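Local atomic coordinates of ChiX (Serratia marcescens, PDB entry 5OPZ), a protein that hydrolyses peptidoglycan as a zinc-dependent L-Ala D-Glu endopeptidase and is required for chitinase secretion by the bacterium. Residues A[40-45]-A[80-85]; A[27-32]-A[111-116]; A[74-79]-A[128-133]. All blocks are in the same frame, centred on the assembly; numbering follows the deposited sequence.

Contact 1: residues A[40-45]-A[80-85]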
loop_
_atom_site.group_PDB
_atom_site.type_symbol
_atom_site.label_atom_id
_atom_site.label_comp_id
_atom_site.label_asym_id
_atom_site.label_seq_id
_atom_site.Cartn_x
_atom_site.Cartn_y
_atom_site.Cartn_z
ATOM N N SER A 40 6.227 11.264 -0.217
ATOM C CA SER A 40 5.190 11.462 0.792
ATOM C C SER A 40 5.616 12.375 1.934
ATOM O O SER A 40 6.691 12.194 2.482
ATOM C CB SER A 40 4.800 10.125 1.387
ATOM O OG SER A 40 3.706 10.282 2.267
ATOM N N LEU A 41 4.765 13.336 2.291
ATOM C CA LEU A 41 4.987 14.128 3.509
ATOM C C LEU A 41 4.788 13.304 4.784
ATOM O O LEU A 41 5.237 13.675 5.833
ATOM C CB LEU A 41 4.089 15.397 3.506
ATOM C CG LEU A 41 4.541 16.619 2.701
ATOM C CD1 LEU A 41 5.749 17.248 3.390
ATOM C CD2 LEU A 41 4.841 16.339 1.242
ATOM N N VAL A 42 4.016 12.253 4.673
ATOM C CA VAL A 42 3.640 11.387 5.772
ATOM C C VAL A 42 4.479 10.128 5.679
ATOM O O VAL A 42 4.357 9.382 4.705
ATOM C CB VAL A 42 2.141 11.023 5.639
ATOM C CG1 VAL A 42 1.743 10.047 6.721
ATOM C CG2 VAL A 42 1.332 12.297 5.696
ATOM N N PRO A 43 5.275 9.834 6.695
ATOM C CA PRO A 43 5.966 8.543 6.700
ATOM C C PRO A 43 4.977 7.388 6.707
ATOM O O PRO A 43 3.888 7.504 7.275
ATOM C CB PRO A 43 6.753 8.564 8.010
ATOM C CG PRO A 43 6.813 9.991 8.421
ATOM C CD PRO A 43 5.477 10.533 7.972
ATOM N N PHE A 44 5.353 6.284 6.066
ATOM C CA PHE A 44 4.508 5.096 6.012
ATOM C C PHE A 44 5.343 3.867 5.829
ATOM O O PHE A 44 6.486 3.946 5.334
ATOM C CB PHE A 44 3.430 5.236 4.911
ATOM C CG PHE A 44 3.967 5.158 3.497
ATOM C CD1 PHE A 44 4.390 6.305 2.820
ATOM C CD2 PHE A 44 3.959 3.963 2.819
ATOM C CE1 PHE A 44 4.846 6.233 1.515
ATOM C CE2 PHE A 44 4.403 3.912 1.509
ATOM C CZ PHE A 44 4.851 5.037 0.859
ATOM N N SER A 45 4.783 2.743 6.223
ATOM C CA SER A 45 5.316 1.449 5.894
ATOM C C SER A 45 4.299 0.635 5.149
ATOM O O SER A 45 3.167 1.002 5.008
ATOM C CB SER A 45 5.824 0.744 7.171
ATOM O OG SER A 45 6.470 -0.495 6.882
ATOM N N VAL A 80 -0.735 -0.030 3.096
ATOM C CA VAL A 80 0.208 0.814 3.785
ATOM C C VAL A 80 -0.350 1.194 5.155
ATOM O O VAL A 80 -1.539 1.141 5.406
ATOM C CB VAL A 80 0.568 2.104 3.015
ATOM C CG1 VAL A 80 1.097 1.765 1.625
ATOM C CG2 VAL A 80 -0.611 3.040 2.891
ATOM N N VAL A 81 0.561 1.537 6.041
ATOM C CA VAL A 81 0.219 2.044 7.355
ATOM C C VAL A 81 0.946 3.383 7.549
ATOM O O VAL A 81 2.196 3.457 7.408
ATOM C CB VAL A 81 0.516 1.050 8.492
ATOM C CG1 VAL A 81 1.941 0.636 8.545
ATOM C CG2 VAL A 81 0.065 1.611 9.831
ATOM N N ALA A 82 0.167 4.433 7.883
ATOM C CA ALA A 82 0.778 5.760 8.139
ATOM C C ALA A 82 1.500 5.739 9.488
ATOM O O ALA A 82 0.957 5.214 10.464
ATOM C CB ALA A 82 -0.283 6.813 8.170
ATOM N N MET A 83 2.700 6.323 9.499
ATOM C CA MET A 83 3.593 6.305 10.668
ATOM C C MET A 83 4.075 7.718 11.047
ATOM O O MET A 83 5.278 7.956 11.137
ATOM C CB MET A 83 4.838 5.447 10.335
ATOM C CG MET A 83 4.620 4.004 9.996
ATOM S SD MET A 83 3.895 3.135 11.362
ATOM C CE MET A 83 5.224 3.178 12.560
ATOM N N PRO A 84 3.157 8.685 11.180
ATOM C CA PRO A 84 3.588 10.028 11.536
ATOM C C PRO A 84 4.395 10.035 12.844
ATOM O O PRO A 84 3.954 9.460 13.858
ATOM C CB PRO A 84 2.268 10.790 11.682
ATOM C CG PRO A 84 1.243 9.723 11.970
ATOM C CD PRO A 84 1.689 8.553 11.189
ATOM N N ALA A 85 5.575 10.623 12.760
ATOM C CA ALA A 85 6.456 10.698 13.915
ATOM C C ALA A 85 6.766 9.321 14.505
ATOM O O ALA A 85 7.050 9.169 15.695
ATOM C CB ALA A 85 5.915 11.661 14.973
#

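Contact 2: residues A[27-32]-A[111-116]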
loop_
_atom_site.group_PDB
_atom_site.type_symbol
_atom_site.label_atom_id
_atom_site.label_comp_id
_atom_site.label_asym_id
_atom_site.label_seq_id
_atom_site.Cartn_x
_atom_site.Cartn_y
_atom_site.Cartn_z
ATOM N N PRO A 27 7.328 -6.519 -9.088
ATOM C CA PRO A 27 8.356 -5.485 -9.179
ATOM C C PRO A 27 7.872 -4.102 -9.596
ATOM O O PRO A 27 8.485 -3.120 -9.200
ATOM C CB PRO A 27 9.367 -6.087 -10.163
ATOM C CG PRO A 27 9.171 -7.567 -10.068
ATOM C CD PRO A 27 7.717 -7.766 -9.781
ATOM N N ASP A 28 6.863 -3.996 -10.446
ATOM C CA ASP A 28 6.382 -2.710 -10.890
ATOM C C ASP A 28 5.677 -1.952 -9.760
ATOM O O ASP A 28 5.857 -0.726 -9.625
ATOM C CB ASP A 28 5.504 -2.801 -12.121
ATOM C CG ASP A 28 6.288 -3.221 -13.362
ATOM O OD1 ASP A 28 7.555 -3.239 -13.337
ATOM O OD2 ASP A 28 5.595 -3.511 -14.352
ATOM N N LEU A 29 4.915 -2.674 -8.924
ATOM C CA LEU A 29 4.317 -2.009 -7.762
ATOM C C LEU A 29 5.395 -1.642 -6.742
ATOM O O LEU A 29 5.343 -0.601 -6.122
ATOM C CB LEU A 29 3.220 -2.902 -7.182
ATOM C CG LEU A 29 2.460 -2.271 -6.006
ATOM C CD1 LEU A 29 1.825 -0.958 -6.326
ATOM C CD2 LEU A 29 1.353 -3.231 -5.552
ATOM N N VAL A 30 6.386 -2.513 -6.572
ATOM C CA VAL A 30 7.482 -2.176 -5.692
ATOM C C VAL A 30 8.155 -0.872 -6.124
ATOM O O VAL A 30 8.470 -0.017 -5.296
ATOM C CB VAL A 30 8.531 -3.295 -5.633
ATOM C CG1 VAL A 30 9.764 -2.872 -4.821
ATOM C CG2 VAL A 30 7.913 -4.544 -5.035
ATOM N N ARG A 31 8.378 -0.740 -7.427
ATOM C CA ARG A 31 9.067 0.455 -7.917
ATOM C C ARG A 31 8.260 1.725 -7.575
ATOM O O ARG A 31 8.816 2.717 -7.066
ATOM C CB ARG A 31 9.285 0.298 -9.403
ATOM C CG ARG A 31 10.133 1.379 -10.024
ATOM C CD ARG A 31 10.992 0.757 -11.130
ATOM N NE ARG A 31 10.166 -0.054 -12.027
ATOM C CZ ARG A 31 9.387 0.420 -13.001
ATOM N NH1 ARG A 31 9.308 1.732 -13.279
ATOM N NH2 ARG A 31 8.686 -0.447 -13.721
ATOM N N VAL A 32 6.945 1.645 -7.741
ATOM C CA VAL A 32 6.091 2.769 -7.447
ATOM C C VAL A 32 6.084 3.124 -5.953
ATOM O O VAL A 32 6.237 4.301 -5.554
ATOM C CB VAL A 32 4.652 2.529 -7.930
ATOM C CG1 VAL A 32 3.702 3.574 -7.384
ATOM C CG2 VAL A 32 4.615 2.486 -9.466
ATOM N N ILE A 111 2.408 3.867 -14.823
ATOM C CA ILE A 111 1.604 2.736 -14.327
ATOM C C ILE A 111 0.425 3.286 -13.568
ATOM O O ILE A 111 0.614 4.112 -12.703
ATOM C CB ILE A 111 2.448 1.884 -13.366
ATOM C CG1 ILE A 111 3.615 1.237 -14.102
ATOM C CG2 ILE A 111 1.611 0.835 -12.635
ATOM C CD1 ILE A 111 4.665 0.742 -13.182
ATOM N N ILE A 112 -0.777 2.799 -13.820
ATOM C CA ILE A 112 -1.949 3.182 -13.020
ATOM C C ILE A 112 -1.936 2.350 -11.729
ATOM O O ILE A 112 -1.810 1.127 -11.762
ATOM C CB ILE A 112 -3.233 2.982 -13.847
ATOM C CG1 ILE A 112 -3.271 3.973 -15.012
ATOM C CG2 ILE A 112 -4.458 3.116 -12.965
ATOM C CD1 ILE A 112 -4.380 3.664 -15.997
ATOM N N VAL A 113 -2.062 3.023 -10.580
ATOM C CA VAL A 113 -2.229 2.299 -9.320
ATOM C C VAL A 113 -3.556 2.718 -8.740
ATOM O O VAL A 113 -3.753 3.881 -8.478
ATOM C CB VAL A 113 -1.063 2.566 -8.334
ATOM C CG1 VAL A 113 -1.288 1.903 -6.971
ATOM C CG2 VAL A 113 0.238 2.105 -8.988
ATOM N N GLU A 114 -4.433 1.766 -8.467
ATOM C CA GLU A 114 -5.737 2.036 -7.878
ATOM C C GLU A 114 -5.579 2.121 -6.377
ATOM O O GLU A 114 -4.824 1.368 -5.775
ATOM C CB GLU A 114 -6.736 0.932 -8.209
ATOM C CG GLU A 114 -7.187 0.861 -9.653
ATOM C CD GLU A 114 -8.080 -0.341 -9.952
ATOM O OE1 GLU A 114 -7.625 -1.509 -9.865
ATOM O OE2 GLU A 114 -9.257 -0.114 -10.269
ATOM N N TRP A 115 -6.278 3.088 -5.807
ATOM C CA TRP A 115 -6.287 3.359 -4.379
ATOM C C TRP A 115 -7.666 3.015 -3.775
ATOM O O TRP A 115 -8.680 3.437 -4.316
ATOM C CB TRP A 115 -5.969 4.833 -4.133
ATOM C CG TRP A 115 -5.967 5.253 -2.726
ATOM C CD1 TRP A 115 -5.500 4.532 -1.661
ATOM C CD2 TRP A 115 -6.489 6.478 -2.181
ATOM N NE1 TRP A 115 -5.633 5.255 -0.508
ATOM C CE2 TRP A 115 -6.230 6.451 -0.791
ATOM C CE3 TRP A 115 -7.064 7.626 -2.740
ATOM C CZ2 TRP A 115 -6.623 7.513 0.050
ATOM C CZ3 TRP A 115 -7.427 8.680 -1.902
ATOM C CH2 TRP A 115 -7.210 8.602 -0.537
ATOM N N GLY A 116 -7.677 2.348 -2.635
ATOM C CA GLY A 116 -8.937 2.047 -1.942
ATOM C C GLY A 116 -9.655 3.270 -1.463
ATOM O O GLY A 116 -10.827 3.204 -1.154
#

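Contact 3: residues A[74-79]-A[128-133]. With ZN (zinc ion), chain C.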
loop_
_atom_site.group_PDB
_atom_site.type_symbol
_atom_site.label_atom_id
_atom_site.label_comp_id
_atom_site.label_asym_id
_atom_site.label_seq_id
_atom_site.Cartn_x
_atom_site.Cartn_y
_atom_site.Cartn_z
ATOM N N THR A 74 -1.355 -12.564 -5.369
ATOM C CA THR A 74 -0.522 -12.730 -6.545
ATOM C C THR A 74 0.618 -11.697 -6.589
ATOM O O THR A 74 1.401 -11.706 -7.503
ATOM C CB THR A 74 -1.407 -12.596 -7.789
ATOM O OG1 THR A 74 -2.157 -11.376 -7.677
ATOM C CG2 THR A 74 -2.349 -13.772 -7.958
ATOM N N GLY A 75 0.728 -10.830 -5.586
ATOM C CA GLY A 75 1.739 -9.804 -5.565
ATOM C C GLY A 75 1.328 -8.460 -6.113
ATOM O O GLY A 75 2.167 -7.596 -6.294
ATOM N N HIS A 76 0.035 -8.255 -6.393
ATOM C CA HIS A 76 -0.416 -7.052 -7.090
ATOM C C HIS A 76 -0.980 -5.958 -6.155
ATOM O O HIS A 76 -1.548 -4.969 -6.679
ATOM C CB HIS A 76 -1.412 -7.387 -8.192
ATOM C CG HIS A 76 -0.849 -8.237 -9.282
ATOM N ND1 HIS A 76 -0.794 -9.609 -9.199
ATOM C CD2 HIS A 76 -0.356 -7.914 -10.502
ATOM C CE1 HIS A 76 -0.292 -10.089 -10.320
ATOM N NE2 HIS A 76 -0.001 -9.084 -11.117
ATOM N N ALA A 77 -0.842 -6.101 -4.835
ATOM C CA ALA A 77 -1.392 -5.098 -3.934
ATOM C C ALA A 77 -0.565 -4.961 -2.687
ATOM O O ALA A 77 0.134 -5.873 -2.274
ATOM C CB ALA A 77 -2.816 -5.482 -3.574
ATOM N N VAL A 78 -0.645 -3.783 -2.089
ATOM C CA VAL A 78 -0.085 -3.500 -0.772
ATOM C C VAL A 78 -1.128 -2.752 0.046
ATOM O O VAL A 78 -1.920 -1.974 -0.501
ATOM C CB VAL A 78 1.220 -2.670 -0.836
ATOM C CG1 VAL A 78 2.300 -3.465 -1.563
ATOM C CG2 VAL A 78 0.999 -1.343 -1.504
ATOM N N ASP A 79 -1.071 -2.978 1.364
ATOM C CA ASP A 79 -1.698 -2.095 2.350
ATOM C C ASP A 79 -0.600 -1.338 3.078
ATOM O O ASP A 79 0.338 -1.950 3.541
ATOM C CB ASP A 79 -2.520 -2.919 3.317
ATOM C CG ASP A 79 -3.758 -3.522 2.715
ATOM O OD1 ASP A 79 -4.117 -3.247 1.579
ATOM O OD2 ASP A 79 -4.413 -4.310 3.394
ATOM N N PHE A 128 -3.564 -0.209 -2.005
ATOM C CA PHE A 128 -3.164 0.192 -3.361
ATOM C C PHE A 128 -2.967 -1.085 -4.215
ATOM O O PHE A 128 -2.434 -2.081 -3.684
ATOM C CB PHE A 128 -1.879 0.991 -3.382
ATOM C CG PHE A 128 -1.966 2.300 -2.688
ATOM C CD1 PHE A 128 -1.831 2.412 -1.320
ATOM C CD2 PHE A 128 -2.352 3.404 -3.386
ATOM C CE1 PHE A 128 -1.887 3.642 -0.690
ATOM C CE2 PHE A 128 -2.379 4.646 -2.797
ATOM C CZ PHE A 128 -2.188 4.761 -1.435
ATOM N N GLN A 129 -3.310 -1.037 -5.502
ATOM C CA GLN A 129 -3.106 -2.227 -6.350
ATOM C C GLN A 129 -2.818 -1.835 -7.775
ATOM O O GLN A 129 -3.277 -0.816 -8.270
ATOM C CB GLN A 129 -4.290 -3.209 -6.295
ATOM C CG GLN A 129 -5.581 -2.627 -6.841
ATOM C CD GLN A 129 -6.711 -3.568 -6.723
ATOM O OE1 GLN A 129 -6.959 -4.149 -5.672
ATOM N NE2 GLN A 129 -7.397 -3.799 -7.840
ATOM N N LEU A 130 -2.124 -2.755 -8.446
ATOM C CA LEU A 130 -2.064 -2.716 -9.900
ATOM C C LEU A 130 -3.412 -3.169 -10.477
ATOM O O LEU A 130 -4.119 -3.974 -9.868
ATOM C CB LEU A 130 -0.984 -3.657 -10.421
ATOM C CG LEU A 130 0.452 -3.312 -9.960
ATOM C CD1 LEU A 130 1.434 -4.383 -10.382
ATOM C CD2 LEU A 130 0.894 -1.946 -10.484
ATOM N N THR A 131 -3.800 -2.629 -11.628
ATOM C CA THR A 131 -5.120 -2.953 -12.178
ATOM C C THR A 131 -5.132 -4.333 -12.812
ATOM O O THR A 131 -4.114 -4.791 -13.348
ATOM C CB THR A 131 -5.670 -1.956 -13.216
ATOM O OG1 THR A 131 -4.945 -2.019 -14.420
ATOM C CG2 THR A 131 -5.630 -0.583 -12.752
ATOM N N PHE A 132 -6.308 -4.954 -12.774
ATOM C CA PHE A 132 -6.529 -6.190 -13.531
ATOM C C PHE A 132 -6.365 -6.001 -15.031
ATOM O O PHE A 132 -5.849 -6.912 -15.700
ATOM C CB PHE A 132 -7.898 -6.776 -13.220
ATOM C CG PHE A 132 -7.953 -7.549 -11.928
ATOM C CD1 PHE A 132 -7.330 -8.784 -11.785
ATOM C CD2 PHE A 132 -8.658 -7.058 -10.842
ATOM C CE1 PHE A 132 -7.417 -9.527 -10.598
ATOM C CE2 PHE A 132 -8.763 -7.791 -9.652
ATOM C CZ PHE A 132 -8.097 -9.008 -9.526
ATOM N N ARG A 133 -6.796 -4.850 -15.560
ATOM C CA ARG A 133 -6.663 -4.595 -17.004
ATOM C C ARG A 133 -5.195 -4.548 -17.452
ATOM O O ARG A 133 -4.807 -5.173 -18.451
ATOM C CB ARG A 133 -7.383 -3.322 -17.446
ATOM C CG ARG A 133 -8.905 -3.383 -17.264
ATOM C CD ARG A 133 -9.520 -1.985 -17.291
ATOM N NE ARG A 133 -10.990 -1.939 -17.153
ATOM C CZ ARG A 133 -11.893 -2.367 -18.039
ATOM N NH1 ARG A 133 -13.182 -2.233 -17.745
ATOM N NH2 ARG A 133 -11.564 -2.940 -19.190
HETATM ZN ZN ZN C . -5.386 -4.459 0.637
#

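Contact 1: residues A[40-45]-A[80-85]
Phe-44 and Ser-45 run antiparallel to Val-81 and Ala-82, joining the edge strand 44-48 to strand 77-82 in the four-stranded antiparallel sheet of this zinc peptidase. Ser-45 and Val-81 form the hydrogen-bonded pair: Ser-45 N gives to Val-81 O in the carbonyl plane, and Val-81 N returns a bond to Ser-45 O. Phe-44 and Ala-82 make the adjoining non-hydrogen-bonded pair, their CA atoms 4.3 Å apart. The side chain of Phe-44 starts close to the partner strand, with CB 3.3 Å from Val-81 O. Its CG stands between the backbone N and the carbonyl carbon (chi1 71°), and the ring leaves the strand on the face that also carries Ala-82. Farther out, CD2 lies 3.8 Å from Val-80 CG1 and CE2 lies 3.9 Å from the same methyl, an oblique crossing. The side chain also packs on Ile-33, Ala-36 and Leu-37 of helix 27-39 and on Ile-98 of helix 92-109. Val-42 CG1 adds a looser touch on Ala-82 CB. Beyond the strand, Met-83 CG lies 4.0 Å from Ser-45 N, and its side chain also touches Phe-14 and Arg-17. Where the strands give way to loop, Met-83 N still reaches Pro-43 O at 2.8 Å, nearly straight at 168° but from above the carbonyl plane, 40° out of it.

Contact 2: residues A[27-32]-A[111-116]
Ile-111 lays its terminal methyl against the first turns of helix 27-39: CD1 is 3.8 Å from Asp-28 CB and 4.1 Å from Val-32 CG2, one helical turn on. Its CG1 is anti to the carbonyl carbon (chi1 -65°) and chi2 is extended, which carries CD1 out to the helix while CG2 stays back toward Leu-130. Val-32 serves two partners with its two branches. CG2 touches the Ile-111 methyl, whereas CG1 meets Val-113 CG2 at 4.1 Å, the two valine side chains lying alongside each other and pointing opposite ways. The other branch of Val-113, CG1, comes within 4.3 Å of Leu-29 CD1. No hydrogen bond spans the two segments, so the contact rests on van der Waals packing, mostly of aliphatic groups. Its outer margin is polar. In the conformer given, Arg-31 NH2 makes a salt bridge with Asp-28 OD1 at 3.0 Å, meeting the carboxylate from well above its plane, 67° out of it. The second oxygen, OD2, is hydrogen-bonded to Tyr-135 OH. Arg-31 NH2 also lies 4.2 Å from Ile-111 CD1, obliquely placed. Val-113 touches Ala-106 of helix 92-109 and Phe-128 of the neighbouring strand as well. The arrangement is that of an alpha+beta fold, in which helices pack on one face of an antiparallel sheet, here with aliphatic side chains at the interface.

Contact 3: residues A[74-79]-A[128-133]
His-76, Phe-128 and Leu-130 bury the most surface here, where strands 77-82 and 127-130 pair antiparallel in the sheet that bears the zinc site. His-76 works through both its backbone and its ring. Its carbonyl O accepts Leu-130 N at 2.9 Å, while ring atom CD2 lies 4.0 Å from Leu-130 CD1, the histidine and leucine side chains running roughly perpendicular to one another. The imidazole is held on its other side by a 2.7 Å hydrogen bond between ND1 and Thr-74 OG1, which should fix its rotation. Phe-128 exchanges two bonds with Val-78: Phe-128 N gives to Val-78 O at 2.8 Å, almost straight (171°), and Val-78 N gives to Phe-128 O. Phe-128 CB rests 4.2 Å from Val-78 CG2, and Val-78 O lies at the ring edge, near the ring plane. Between these bonds Ala-77 faces Gln-129 as a non-hydrogen-bonded pair, CB to CB 3.8 Å. Farther along strand 77-82, Asp-79 OD1 binds the zinc ion at 2.0 Å, and His-72 and His-127 supply the other protein ligands. Gln-129 OE1 is hydrogen-bonded to His-127 NE2, a second-shell bond that would help orient this ligand. Val-78 and Leu-130 pack on Leu-29 of helix 27-39, Phe-128 on Ala-99 and Val-102 of helix 92-109, and strand 113-115 flanks strand 127-130, with Trp-115 stacked on the Phe-128 ring.

In the fold
All three contacts reach one antiparallel sheet. Contacts 1 and 3 share strand 77-82, pairing it with 44-48 and 127-130 respectively; both are buried and held by backbone hydrogen bonds, and they meet where Val-80 CG2 packs on Phe-128 CE1 at 3.8 Å. Contact 2 differs in kind: only partly buried, it sets helix 27-39 against strand 113-115 through aliphatic groups, with charged side chains at its margin. Contacts 2 and 3 are close neighbours, centres about 7 Å apart, whereas contacts 1 and 3 lie on opposite sides of the chain's centre. Of the three, contact 3 alone contains a zinc ligand.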